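Local coordinates for putative dihydrodipicolinate synthase (Thermus thermophilus, PDB 2PCQ), which is a putative member of the dihydrodipicolinate synthase family, a TIM-barrel protein that assembles from four chains and whose precise role is unknown, at residues T8-G14 / P251-P257; L229-K235 / R268-V272. All blocks are in the same frame, centred on the assembly; numbering follows the deposited sequence.

Contact 1 (T8-G14 / P251-P257); sequences TPFDREG and PAGYPRP
Two first torsions bring Phe10 and Arg256 together across this pairing of loops: Phe10 sets CG anti to its own carbonyl carbon (chi1 -67°), whereas Arg256 sends CG away from its backbone N (chi1 -151°) and runs extended to NE. The two side chains cross at about a right angle, with CD of Arg256 lying over one ring face, 3.9 Å from the centroid of Phe10, in a CH-pi contact. Ring and guanidinium planes are nearly parallel, and the arginine passes on to the carbonyl of Gly14. There NE of Arg256 donates to O of Gly14 at 2.7 Å, within the carbonyl plane, and NH2 adds a weak second bond, so one oxygen is gripped twice. Gly14 closes a type I turn that starts at Asp11; its backbone angles and the nearby CD of Pro257 both favour glycine.

The second pair swaps the roles, with the arginine on the first loop and the ring on the other. CG of Arg12 sits over the centre of the Tyr254 ring, 3.8 Å from its centroid, and the guanidinium lies over CE1 of Tyr254, near the phenol end, its plane inclined 35° to the ring. Between the two pairs, N of Tyr254 donates to O of Phe10 at 2.9 Å, a nearly straight bond. Beyond it CA of Pro9 makes a CA-H...O contact with O of Ala252.

NH2 of Arg256 has a second partner in Glu51, a salt bridge. In the barrel, 8-14 links strand 2-6 to helix 18-28, while 251-257 follows helix 216-247, whose Lys242 bonds to O of both Thr8 and Tyr254; Pro9 packs against helix 18-28.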
ATOM      1  N   THR A   8      -3.610  21.998  20.388  1.00 16.09           N
ATOM      2  CA  THR A   8      -4.757  22.795  20.797  1.00 14.07           C
ATOM      3  C   THR A   8      -5.349  22.078  22.006  1.00 15.08           C
ATOM      4  O   THR A   8      -5.851  20.961  21.894  1.00 15.77           O
ATOM      5  CB  THR A   8      -5.809  22.886  19.681  1.00 16.65           C
ATOM      6  OG1 THR A   8      -5.223  23.508  18.531  1.00 15.60           O
ATOM      7  CG2 THR A   8      -7.003  23.717  20.145  1.00 16.92           C
ATOM      8  N   PRO A   9      -5.280  22.714  23.185  1.00 18.85           N
ATOM      9  CA  PRO A   9      -5.790  22.161  24.443  1.00 15.79           C
ATOM     10  C   PRO A   9      -7.294  21.960  24.560  1.00 18.15           C
ATOM     11  O   PRO A   9      -8.077  22.821  24.174  1.00 17.67           O
ATOM     12  CB  PRO A   9      -5.286  23.157  25.493  1.00 17.60           C
ATOM     13  CG  PRO A   9      -4.103  23.810  24.836  1.00 20.99           C
ATOM     14  CD  PRO A   9      -4.587  23.991  23.425  1.00 15.57           C
ATOM     15  N   PHE A  10      -7.671  20.805  25.103  1.00 17.37           N
ATOM     16  CA  PHE A  10      -9.061  20.443  25.378  1.00 20.39           C
ATOM     17  C   PHE A  10      -8.984  19.908  26.809  1.00 20.59           C
ATOM     18  O   PHE A  10      -7.946  19.374  27.201  1.00 19.11           O
ATOM     19  CB  PHE A  10      -9.545  19.290  24.482  1.00 18.28           C
ATOM     20  CG  PHE A  10      -9.642  19.632  23.021  1.00 17.77           C
ATOM     21  CD1 PHE A  10     -10.674  20.434  22.545  1.00 15.88           C
ATOM     22  CD2 PHE A  10      -8.695  19.145  22.118  1.00 15.77           C
ATOM     23  CE1 PHE A  10     -10.767  20.749  21.187  1.00 19.54           C
ATOM     24  CE2 PHE A  10      -8.775  19.451  20.764  1.00 17.01           C
ATOM     25  CZ  PHE A  10      -9.814  20.257  20.294  1.00 17.05           C
ATOM     26  N   ASP A  11     -10.043  20.059  27.599  1.00 22.95           N
ATOM     27  CA  ASP A  11     -10.007  19.487  28.940  1.00 24.34           C
ATOM     28  C   ASP A  11     -10.320  18.009  28.727  1.00 24.44           C
ATOM     29  O   ASP A  11     -10.493  17.580  27.587  1.00 21.08           O
ATOM     30  CB  ASP A  11     -11.041  20.131  29.878  1.00 26.10           C
ATOM     31  CG  ASP A  11     -12.456  20.087  29.327  1.00 32.25           C
ATOM     32  OD1 ASP A  11     -12.826  19.092  28.665  1.00 29.35           O
ATOM     33  OD2 ASP A  11     -13.206  21.053  29.578  1.00 31.93           O
ATOM     34  N   ARG A  12     -10.394  17.232  29.804  1.00 26.80           N
ATOM     35  CA  ARG A  12     -10.677  15.803  29.685  1.00 27.29           C
ATOM     36  C   ARG A  12     -12.010  15.476  29.014  1.00 29.58           C
ATOM     37  O   ARG A  12     -12.159  14.408  28.415  1.00 30.55           O
ATOM     38  CB  ARG A  12     -10.622  15.134  31.062  1.00 31.59           C
ATOM     39  CG  ARG A  12      -9.210  14.854  31.560  1.00 35.30           C
ATOM     40  CD  ARG A  12      -9.227  14.283  32.969  1.00 36.32           C
ATOM     41  NE  ARG A  12      -7.888  13.975  33.459  1.00 37.23           N
ATOM     42  CZ  ARG A  12      -7.140  12.971  33.016  1.00 35.25           C
ATOM     43  NH1 ARG A  12      -7.593  12.165  32.066  1.00 37.09           N
ATOM     44  NH2 ARG A  12      -5.934  12.772  33.524  1.00 36.48           N
ATOM     45  N   GLU A  13     -12.975  16.387  29.110  1.00 27.40           N
ATOM     46  CA  GLU A  13     -14.285  16.164  28.500  1.00 32.08           C
ATOM     47  C   GLU A  13     -14.323  16.558  27.023  1.00 31.07           C
ATOM     48  O   GLU A  13     -15.323  16.334  26.339  1.00 30.22           O
ATOM     49  CB  GLU A  13     -15.369  16.929  29.264  1.00 35.55           C
ATOM     50  CG  GLU A  13     -15.685  16.370  30.647  1.00 43.92           C
ATOM     51  CD  GLU A  13     -14.510  16.458  31.604  1.00 52.48           C
ATOM     52  OE1 GLU A  13     -13.986  17.575  31.806  1.00 48.83           O
ATOM     53  OE2 GLU A  13     -14.114  15.409  32.159  1.00 57.30           O
ATOM     54  N   GLY A  14     -13.240  17.153  26.534  1.00 26.06           N
ATOM     55  CA  GLY A  14     -13.190  17.537  25.135  1.00 20.31           C
ATOM     56  C   GLY A  14     -13.563  18.974  24.843  1.00 20.39           C
ATOM     57  O   GLY A  14     -13.743  19.344  23.686  1.00 20.54           O
ATOM     58  N   PRO A 251       0.283  23.756  29.962  1.00 21.82           N
ATOM     59  CA  PRO A 251      -1.148  23.485  29.772  1.00 21.66           C
ATOM     60  C   PRO A 251      -1.560  22.982  28.382  1.00 22.46           C
ATOM     61  O   PRO A 251      -2.391  23.601  27.716  1.00 21.40           O
ATOM     62  CB  PRO A 251      -1.785  24.832  30.108  1.00 18.54           C
ATOM     63  CG  PRO A 251      -0.801  25.794  29.530  1.00 17.54           C
ATOM     64  CD  PRO A 251       0.538  25.210  29.984  1.00 22.10           C
ATOM     65  N   ALA A 252      -1.000  21.853  27.959  1.00 19.98           N
ATOM     66  CA  ALA A 252      -1.311  21.286  26.649  1.00 18.20           C
ATOM     67  C   ALA A 252      -2.682  20.619  26.591  1.00 19.85           C
ATOM     68  O   ALA A 252      -3.228  20.398  25.512  1.00 20.08           O
ATOM     69  CB  ALA A 252      -0.236  20.286  26.249  1.00 15.75           C
ATOM     70  N   GLY A 253      -3.243  20.292  27.750  1.00 19.55           N
ATOM     71  CA  GLY A 253      -4.544  19.653  27.759  1.00 18.67           C
ATOM     72  C   GLY A 253      -4.509  18.208  27.278  1.00 20.63           C
ATOM     73  O   GLY A 253      -3.460  17.558  27.301  1.00 19.26           O
ATOM     74  N   TYR A 254      -5.659  17.715  26.824  1.00 14.77           N
ATOM     75  CA  TYR A 254      -5.790  16.332  26.372  1.00 17.09           C
ATOM     76  C   TYR A 254      -6.365  16.216  24.969  1.00 17.57           C
ATOM     77  O   TYR A 254      -7.022  17.134  24.477  1.00 16.82           O
ATOM     78  CB  TYR A 254      -6.712  15.573  27.330  1.00 17.87           C
ATOM     79  CG  TYR A 254      -6.292  15.678  28.774  1.00 20.66           C
ATOM     80  CD1 TYR A 254      -5.539  14.674  29.375  1.00 19.16           C
ATOM     81  CD2 TYR A 254      -6.610  16.808  29.527  1.00 21.00           C
ATOM     82  CE1 TYR A 254      -5.108  14.792  30.693  1.00 25.25           C
ATOM     83  CE2 TYR A 254      -6.185  16.939  30.840  1.00 23.18           C
ATOM     84  CZ  TYR A 254      -5.435  15.930  31.417  1.00 24.97           C
ATOM     85  OH  TYR A 254      -5.008  16.064  32.715  1.00 26.16           O
ATOM     86  N   PRO A 255      -6.121  15.077  24.302  1.00 15.92           N
ATOM     87  CA  PRO A 255      -6.649  14.878  22.950  1.00 17.22           C
ATOM     88  C   PRO A 255      -8.173  14.840  23.069  1.00 17.62           C
ATOM     89  O   PRO A 255      -8.705  14.415  24.095  1.00 17.53           O
ATOM     90  CB  PRO A 255      -6.075  13.520  22.550  1.00 14.33           C
ATOM     91  CG  PRO A 255      -4.786  13.455  23.323  1.00 17.69           C
ATOM     92  CD  PRO A 255      -5.202  13.988  24.673  1.00 15.92           C
ATOM     93  N   ARG A 256      -8.880  15.274  22.036  1.00 18.73           N
ATOM     94  CA  ARG A 256     -10.334  15.269  22.106  1.00 19.74           C
ATOM     95  C   ARG A 256     -10.866  13.840  22.007  1.00 19.14           C
ATOM     96  O   ARG A 256     -10.428  13.072  21.152  1.00 18.32           O
ATOM     97  CB  ARG A 256     -10.921  16.138  20.987  1.00 18.24           C
ATOM     98  CG  ARG A 256     -12.263  16.744  21.352  1.00 16.08           C
ATOM     99  CD  ARG A 256     -12.727  17.817  20.368  1.00 18.19           C
ATOM    100  NE  ARG A 256     -13.611  18.755  21.054  1.00 17.49           N
ATOM    101  CZ  ARG A 256     -14.310  19.726  20.475  1.00 18.63           C
ATOM    102  NH1 ARG A 256     -14.256  19.919  19.164  1.00 15.64           N
ATOM    103  NH2 ARG A 256     -15.062  20.520  21.225  1.00 18.53           N
ATOM    104  N   PRO A 257     -11.803  13.456  22.899  1.00 19.70           N
ATOM    105  CA  PRO A 257     -12.361  12.098  22.864  1.00 17.21           C
ATOM    106  C   PRO A 257     -12.843  11.803  21.449  1.00 18.45           C
ATOM    107  O   PRO A 257     -13.296  12.708  20.747  1.00 16.60           O
ATOM    108  CB  PRO A 257     -13.509  12.171  23.867  1.00 18.14           C
ATOM    109  CG  PRO A 257     -12.995  13.166  24.878  1.00 19.87           C
ATOM    110  CD  PRO A 257     -12.405  14.244  23.990  1.00 16.21           C
TER

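Contact 2 (L229-K235 / R268-V272)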
ATOM      1  N   LEU A 229      14.073  10.879  20.577  1.00 14.83           N
ATOM      2  CA  LEU A 229      12.987  11.789  20.922  1.00 15.48           C
ATOM      3  C   LEU A 229      12.044  11.964  19.732  1.00 17.96           C
ATOM      4  O   LEU A 229      10.829  11.827  19.865  1.00 16.79           O
ATOM      5  CB  LEU A 229      13.542  13.163  21.326  1.00 15.44           C
ATOM      6  CG  LEU A 229      12.496  14.239  21.650  1.00 22.47           C
ATOM      7  CD1 LEU A 229      11.970  14.016  23.060  1.00 17.85           C
ATOM      8  CD2 LEU A 229      13.105  15.635  21.527  1.00 15.91           C
ATOM      9  N   GLY A 230      12.611  12.270  18.570  1.00 17.47           N
ATOM     10  CA  GLY A 230      11.798  12.470  17.384  1.00 16.81           C
ATOM     11  C   GLY A 230      11.121  11.209  16.880  1.00 14.98           C
ATOM     12  O   GLY A 230       9.984  11.258  16.414  1.00 15.46           O
ATOM     13  N   ASP A 231      11.822  10.082  16.978  1.00 17.57           N
ATOM     14  CA  ASP A 231      11.305   8.791  16.528  1.00 16.50           C
ATOM     15  C   ASP A 231      10.122   8.332  17.368  1.00 18.44           C
ATOM     16  O   ASP A 231       9.090   7.937  16.830  1.00 15.14           O
ATOM     17  CB  ASP A 231      12.408   7.731  16.588  1.00 14.44           C
ATOM     18  CG  ASP A 231      11.909   6.340  16.215  1.00 25.35           C
ATOM     19  OD1 ASP A 231      11.556   6.122  15.036  1.00 21.00           O
ATOM     20  OD2 ASP A 231      11.865   5.463  17.104  1.00 25.74           O
ATOM     21  N   LEU A 232      10.275   8.375  18.688  1.00 16.46           N
ATOM     22  CA  LEU A 232       9.200   7.956  19.581  1.00 17.17           C
ATOM     23  C   LEU A 232       8.002   8.891  19.515  1.00 15.86           C
ATOM     24  O   LEU A 232       6.861   8.442  19.533  1.00 17.82           O
ATOM     25  CB  LEU A 232       9.699   7.867  21.024  1.00 18.50           C
ATOM     26  CG  LEU A 232      10.538   6.629  21.341  1.00 24.24           C
ATOM     27  CD1 LEU A 232      11.101   6.740  22.745  1.00 24.07           C
ATOM     28  CD2 LEU A 232       9.674   5.374  21.196  1.00 26.23           C
ATOM     29  N   LEU A 233       8.260  10.192  19.437  1.00 16.03           N
ATOM     30  CA  LEU A 233       7.175  11.158  19.371  1.00 17.40           C
ATOM     31  C   LEU A 233       6.329  10.935  18.118  1.00 17.98           C
ATOM     32  O   LEU A 233       5.105  11.056  18.159  1.00 19.76           O
ATOM     33  CB  LEU A 233       7.733  12.585  19.384  1.00 16.22           C
ATOM     34  CG  LEU A 233       6.721  13.715  19.606  1.00 25.17           C
ATOM     35  CD1 LEU A 233       5.974  13.489  20.920  1.00 18.01           C
ATOM     36  CD2 LEU A 233       7.446  15.059  19.625  1.00 17.68           C
ATOM     37  N   ALA A 234       6.982  10.605  17.008  1.00 15.97           N
ATOM     38  CA  ALA A 234       6.269  10.360  15.758  1.00 18.47           C
ATOM     39  C   ALA A 234       5.349   9.153  15.919  1.00 20.06           C
ATOM     40  O   ALA A 234       4.254   9.123  15.364  1.00 19.49           O
ATOM     41  CB  ALA A 234       7.257  10.116  14.622  1.00 15.87           C
ATOM     42  N   LYS A 235       5.800   8.162  16.679  1.00 16.59           N
ATOM     43  CA  LYS A 235       5.000   6.964  16.911  1.00 19.25           C
ATOM     44  C   LYS A 235       3.858   7.244  17.883  1.00 16.56           C
ATOM     45  O   LYS A 235       2.773   6.684  17.746  1.00 17.13           O
ATOM     46  CB  LYS A 235       5.877   5.834  17.467  1.00 15.54           C
ATOM     47  CG  LYS A 235       6.907   5.305  16.481  1.00 19.44           C
ATOM     48  CD  LYS A 235       7.868   4.329  17.152  1.00 22.61           C
ATOM     49  CE  LYS A 235       8.881   3.780  16.158  1.00 26.06           C
ATOM     50  NZ  LYS A 235       9.928   2.973  16.833  1.00 31.93           N
ATOM     51  N   ARG A 268       8.188   4.314  27.668  1.00 23.23           N
ATOM     52  CA  ARG A 268       9.416   4.334  26.881  1.00 23.08           C
ATOM     53  C   ARG A 268       9.895   5.766  26.656  1.00 21.32           C
ATOM     54  O   ARG A 268      11.092   6.029  26.607  1.00 21.15           O
ATOM     55  CB  ARG A 268       9.191   3.670  25.520  1.00 25.48           C
ATOM     56  CG  ARG A 268       8.979   2.167  25.573  1.00 35.75           C
ATOM     57  CD  ARG A 268       8.549   1.636  24.211  1.00 38.05           C
ATOM     58  NE  ARG A 268       9.530   1.925  23.170  1.00 41.24           N
ATOM     59  CZ  ARG A 268       9.332   1.698  21.875  1.00 45.19           C
ATOM     60  NH1 ARG A 268       8.182   1.180  21.462  1.00 45.71           N
ATOM     61  NH2 ARG A 268      10.281   1.984  20.993  1.00 45.92           N
ATOM     62  N   PHE A 269       8.950   6.689  26.524  1.00 17.95           N
ATOM     63  CA  PHE A 269       9.285   8.085  26.271  1.00 18.46           C
ATOM     64  C   PHE A 269       9.816   8.837  27.489  1.00 18.51           C
ATOM     65  O   PHE A 269      10.740   9.638  27.365  1.00 19.81           O
ATOM     66  CB  PHE A 269       8.057   8.821  25.734  1.00 13.75           C
ATOM     67  CG  PHE A 269       8.376  10.129  25.074  1.00 15.83           C
ATOM     68  CD1 PHE A 269       9.015  10.160  23.839  1.00 15.59           C
ATOM     69  CD2 PHE A 269       8.018  11.330  25.675  1.00 15.14           C
ATOM     70  CE1 PHE A 269       9.292  11.370  23.209  1.00 14.06           C
ATOM     71  CE2 PHE A 269       8.290  12.544  25.055  1.00 16.92           C
ATOM     72  CZ  PHE A 269       8.927  12.565  23.816  1.00 15.17           C
ATOM     73  N   LEU A 270       9.227   8.585  28.655  1.00 19.40           N
ATOM     74  CA  LEU A 270       9.621   9.266  29.889  1.00 22.43           C
ATOM     75  C   LEU A 270      11.134   9.383  30.083  1.00 20.12           C
ATOM     76  O   LEU A 270      11.659  10.490  30.196  1.00 23.87           O
ATOM     77  CB  LEU A 270       8.979   8.573  31.101  1.00 23.59           C
ATOM     78  CG  LEU A 270       9.290   9.123  32.502  1.00 27.25           C
ATOM     79  CD1 LEU A 270       8.892  10.590  32.599  1.00 21.88           C
ATOM     80  CD2 LEU A 270       8.542   8.296  33.544  1.00 22.69           C
ATOM     81  N   PRO A 271      11.856   8.252  30.114  1.00 23.63           N
ATOM     82  CA  PRO A 271      13.309   8.335  30.300  1.00 24.03           C
ATOM     83  C   PRO A 271      14.034   9.104  29.196  1.00 25.24           C
ATOM     84  O   PRO A 271      15.059   9.739  29.447  1.00 20.75           O
ATOM     85  CB  PRO A 271      13.736   6.867  30.378  1.00 25.41           C
ATOM     86  CG  PRO A 271      12.698   6.163  29.562  1.00 24.75           C
ATOM     87  CD  PRO A 271      11.425   6.848  29.995  1.00 23.60           C
ATOM     88  N   VAL A 272      13.509   9.043  27.976  1.00 22.52           N
ATOM     89  CA  VAL A 272      14.126   9.761  26.870  1.00 17.38           C
ATOM     90  C   VAL A 272      13.995  11.262  27.117  1.00 19.02           C
ATOM     91  O   VAL A 272      14.966  12.007  26.993  1.00 18.16           O
ATOM     92  CB  VAL A 272      13.461   9.402  25.516  1.00 18.18           C
ATOM     93  CG1 VAL A 272      13.987  10.317  24.418  1.00 18.91           C
ATOM     94  CG2 VAL A 272      13.761   7.950  25.159  1.00 16.12           C
TER
HETATM   95  O   HOH W   1       8.181   0.461  18.246  1.00 45.53           O
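The Phe269 ring turns its edge to helix 229-235: O of Leu229 lies in the ring plane 3.7 Å from CE1 of Phe269, and CB of Leu232 also approaches the edge. The other flat group, the guanidinium of Arg268, has CD2 of Leu232 over one face, offset toward the rim, and a water in its plane at the edge. The motif is an antiparallel helix pair outside the barrel strands, its axes 10.3 Å apart at an angle of 150°.

Leu232 is shared among three partners. Its CB meets Phe269, its CD1 rests 3.8 Å from CG2 of Val272, and its CD2 takes the arginine. Phe269 reaches the first helix because its CG stands anti to the backbone N (chi1 -163°), which brings CZ to 3.5 Å from CD1 of Leu229. Its ring also packs on Leu240 and Ala244, farther along the same long helix.

Charge gathers at the exposed margin. Asp231 probably tempers the like charges of Lys235 and Arg268 by its salt bridge to the lysine. The water joins the two cations, accepting a weak bond from Lys235 and one of 3.3 Å from NH1 of Arg268.

In the fold
Helix 216-247 connects the two contacts. It carries 229-235 of contact 2, and its later residues Lys242, Leu245 and Arg246 underlie contact 1. The segments alternate along the chain, so the chain after helix 216-247 folds back first on the loop following strand 2-6 and then on that helix. The centres lie 20 Å apart and the nearest atoms about 11 Å. Contact 1 meets a second subunit, Arg256 and Pro257 packing on Pro75 and Leu74 of that neighbouring chain, respectively, whereas contact 2 touches no other chain. A glycerol, probably from the crystallisation liquor, bonds to OH of Tyr254 in contact 1; the potassium ion belongs to a separate site at Ala143 and Val148.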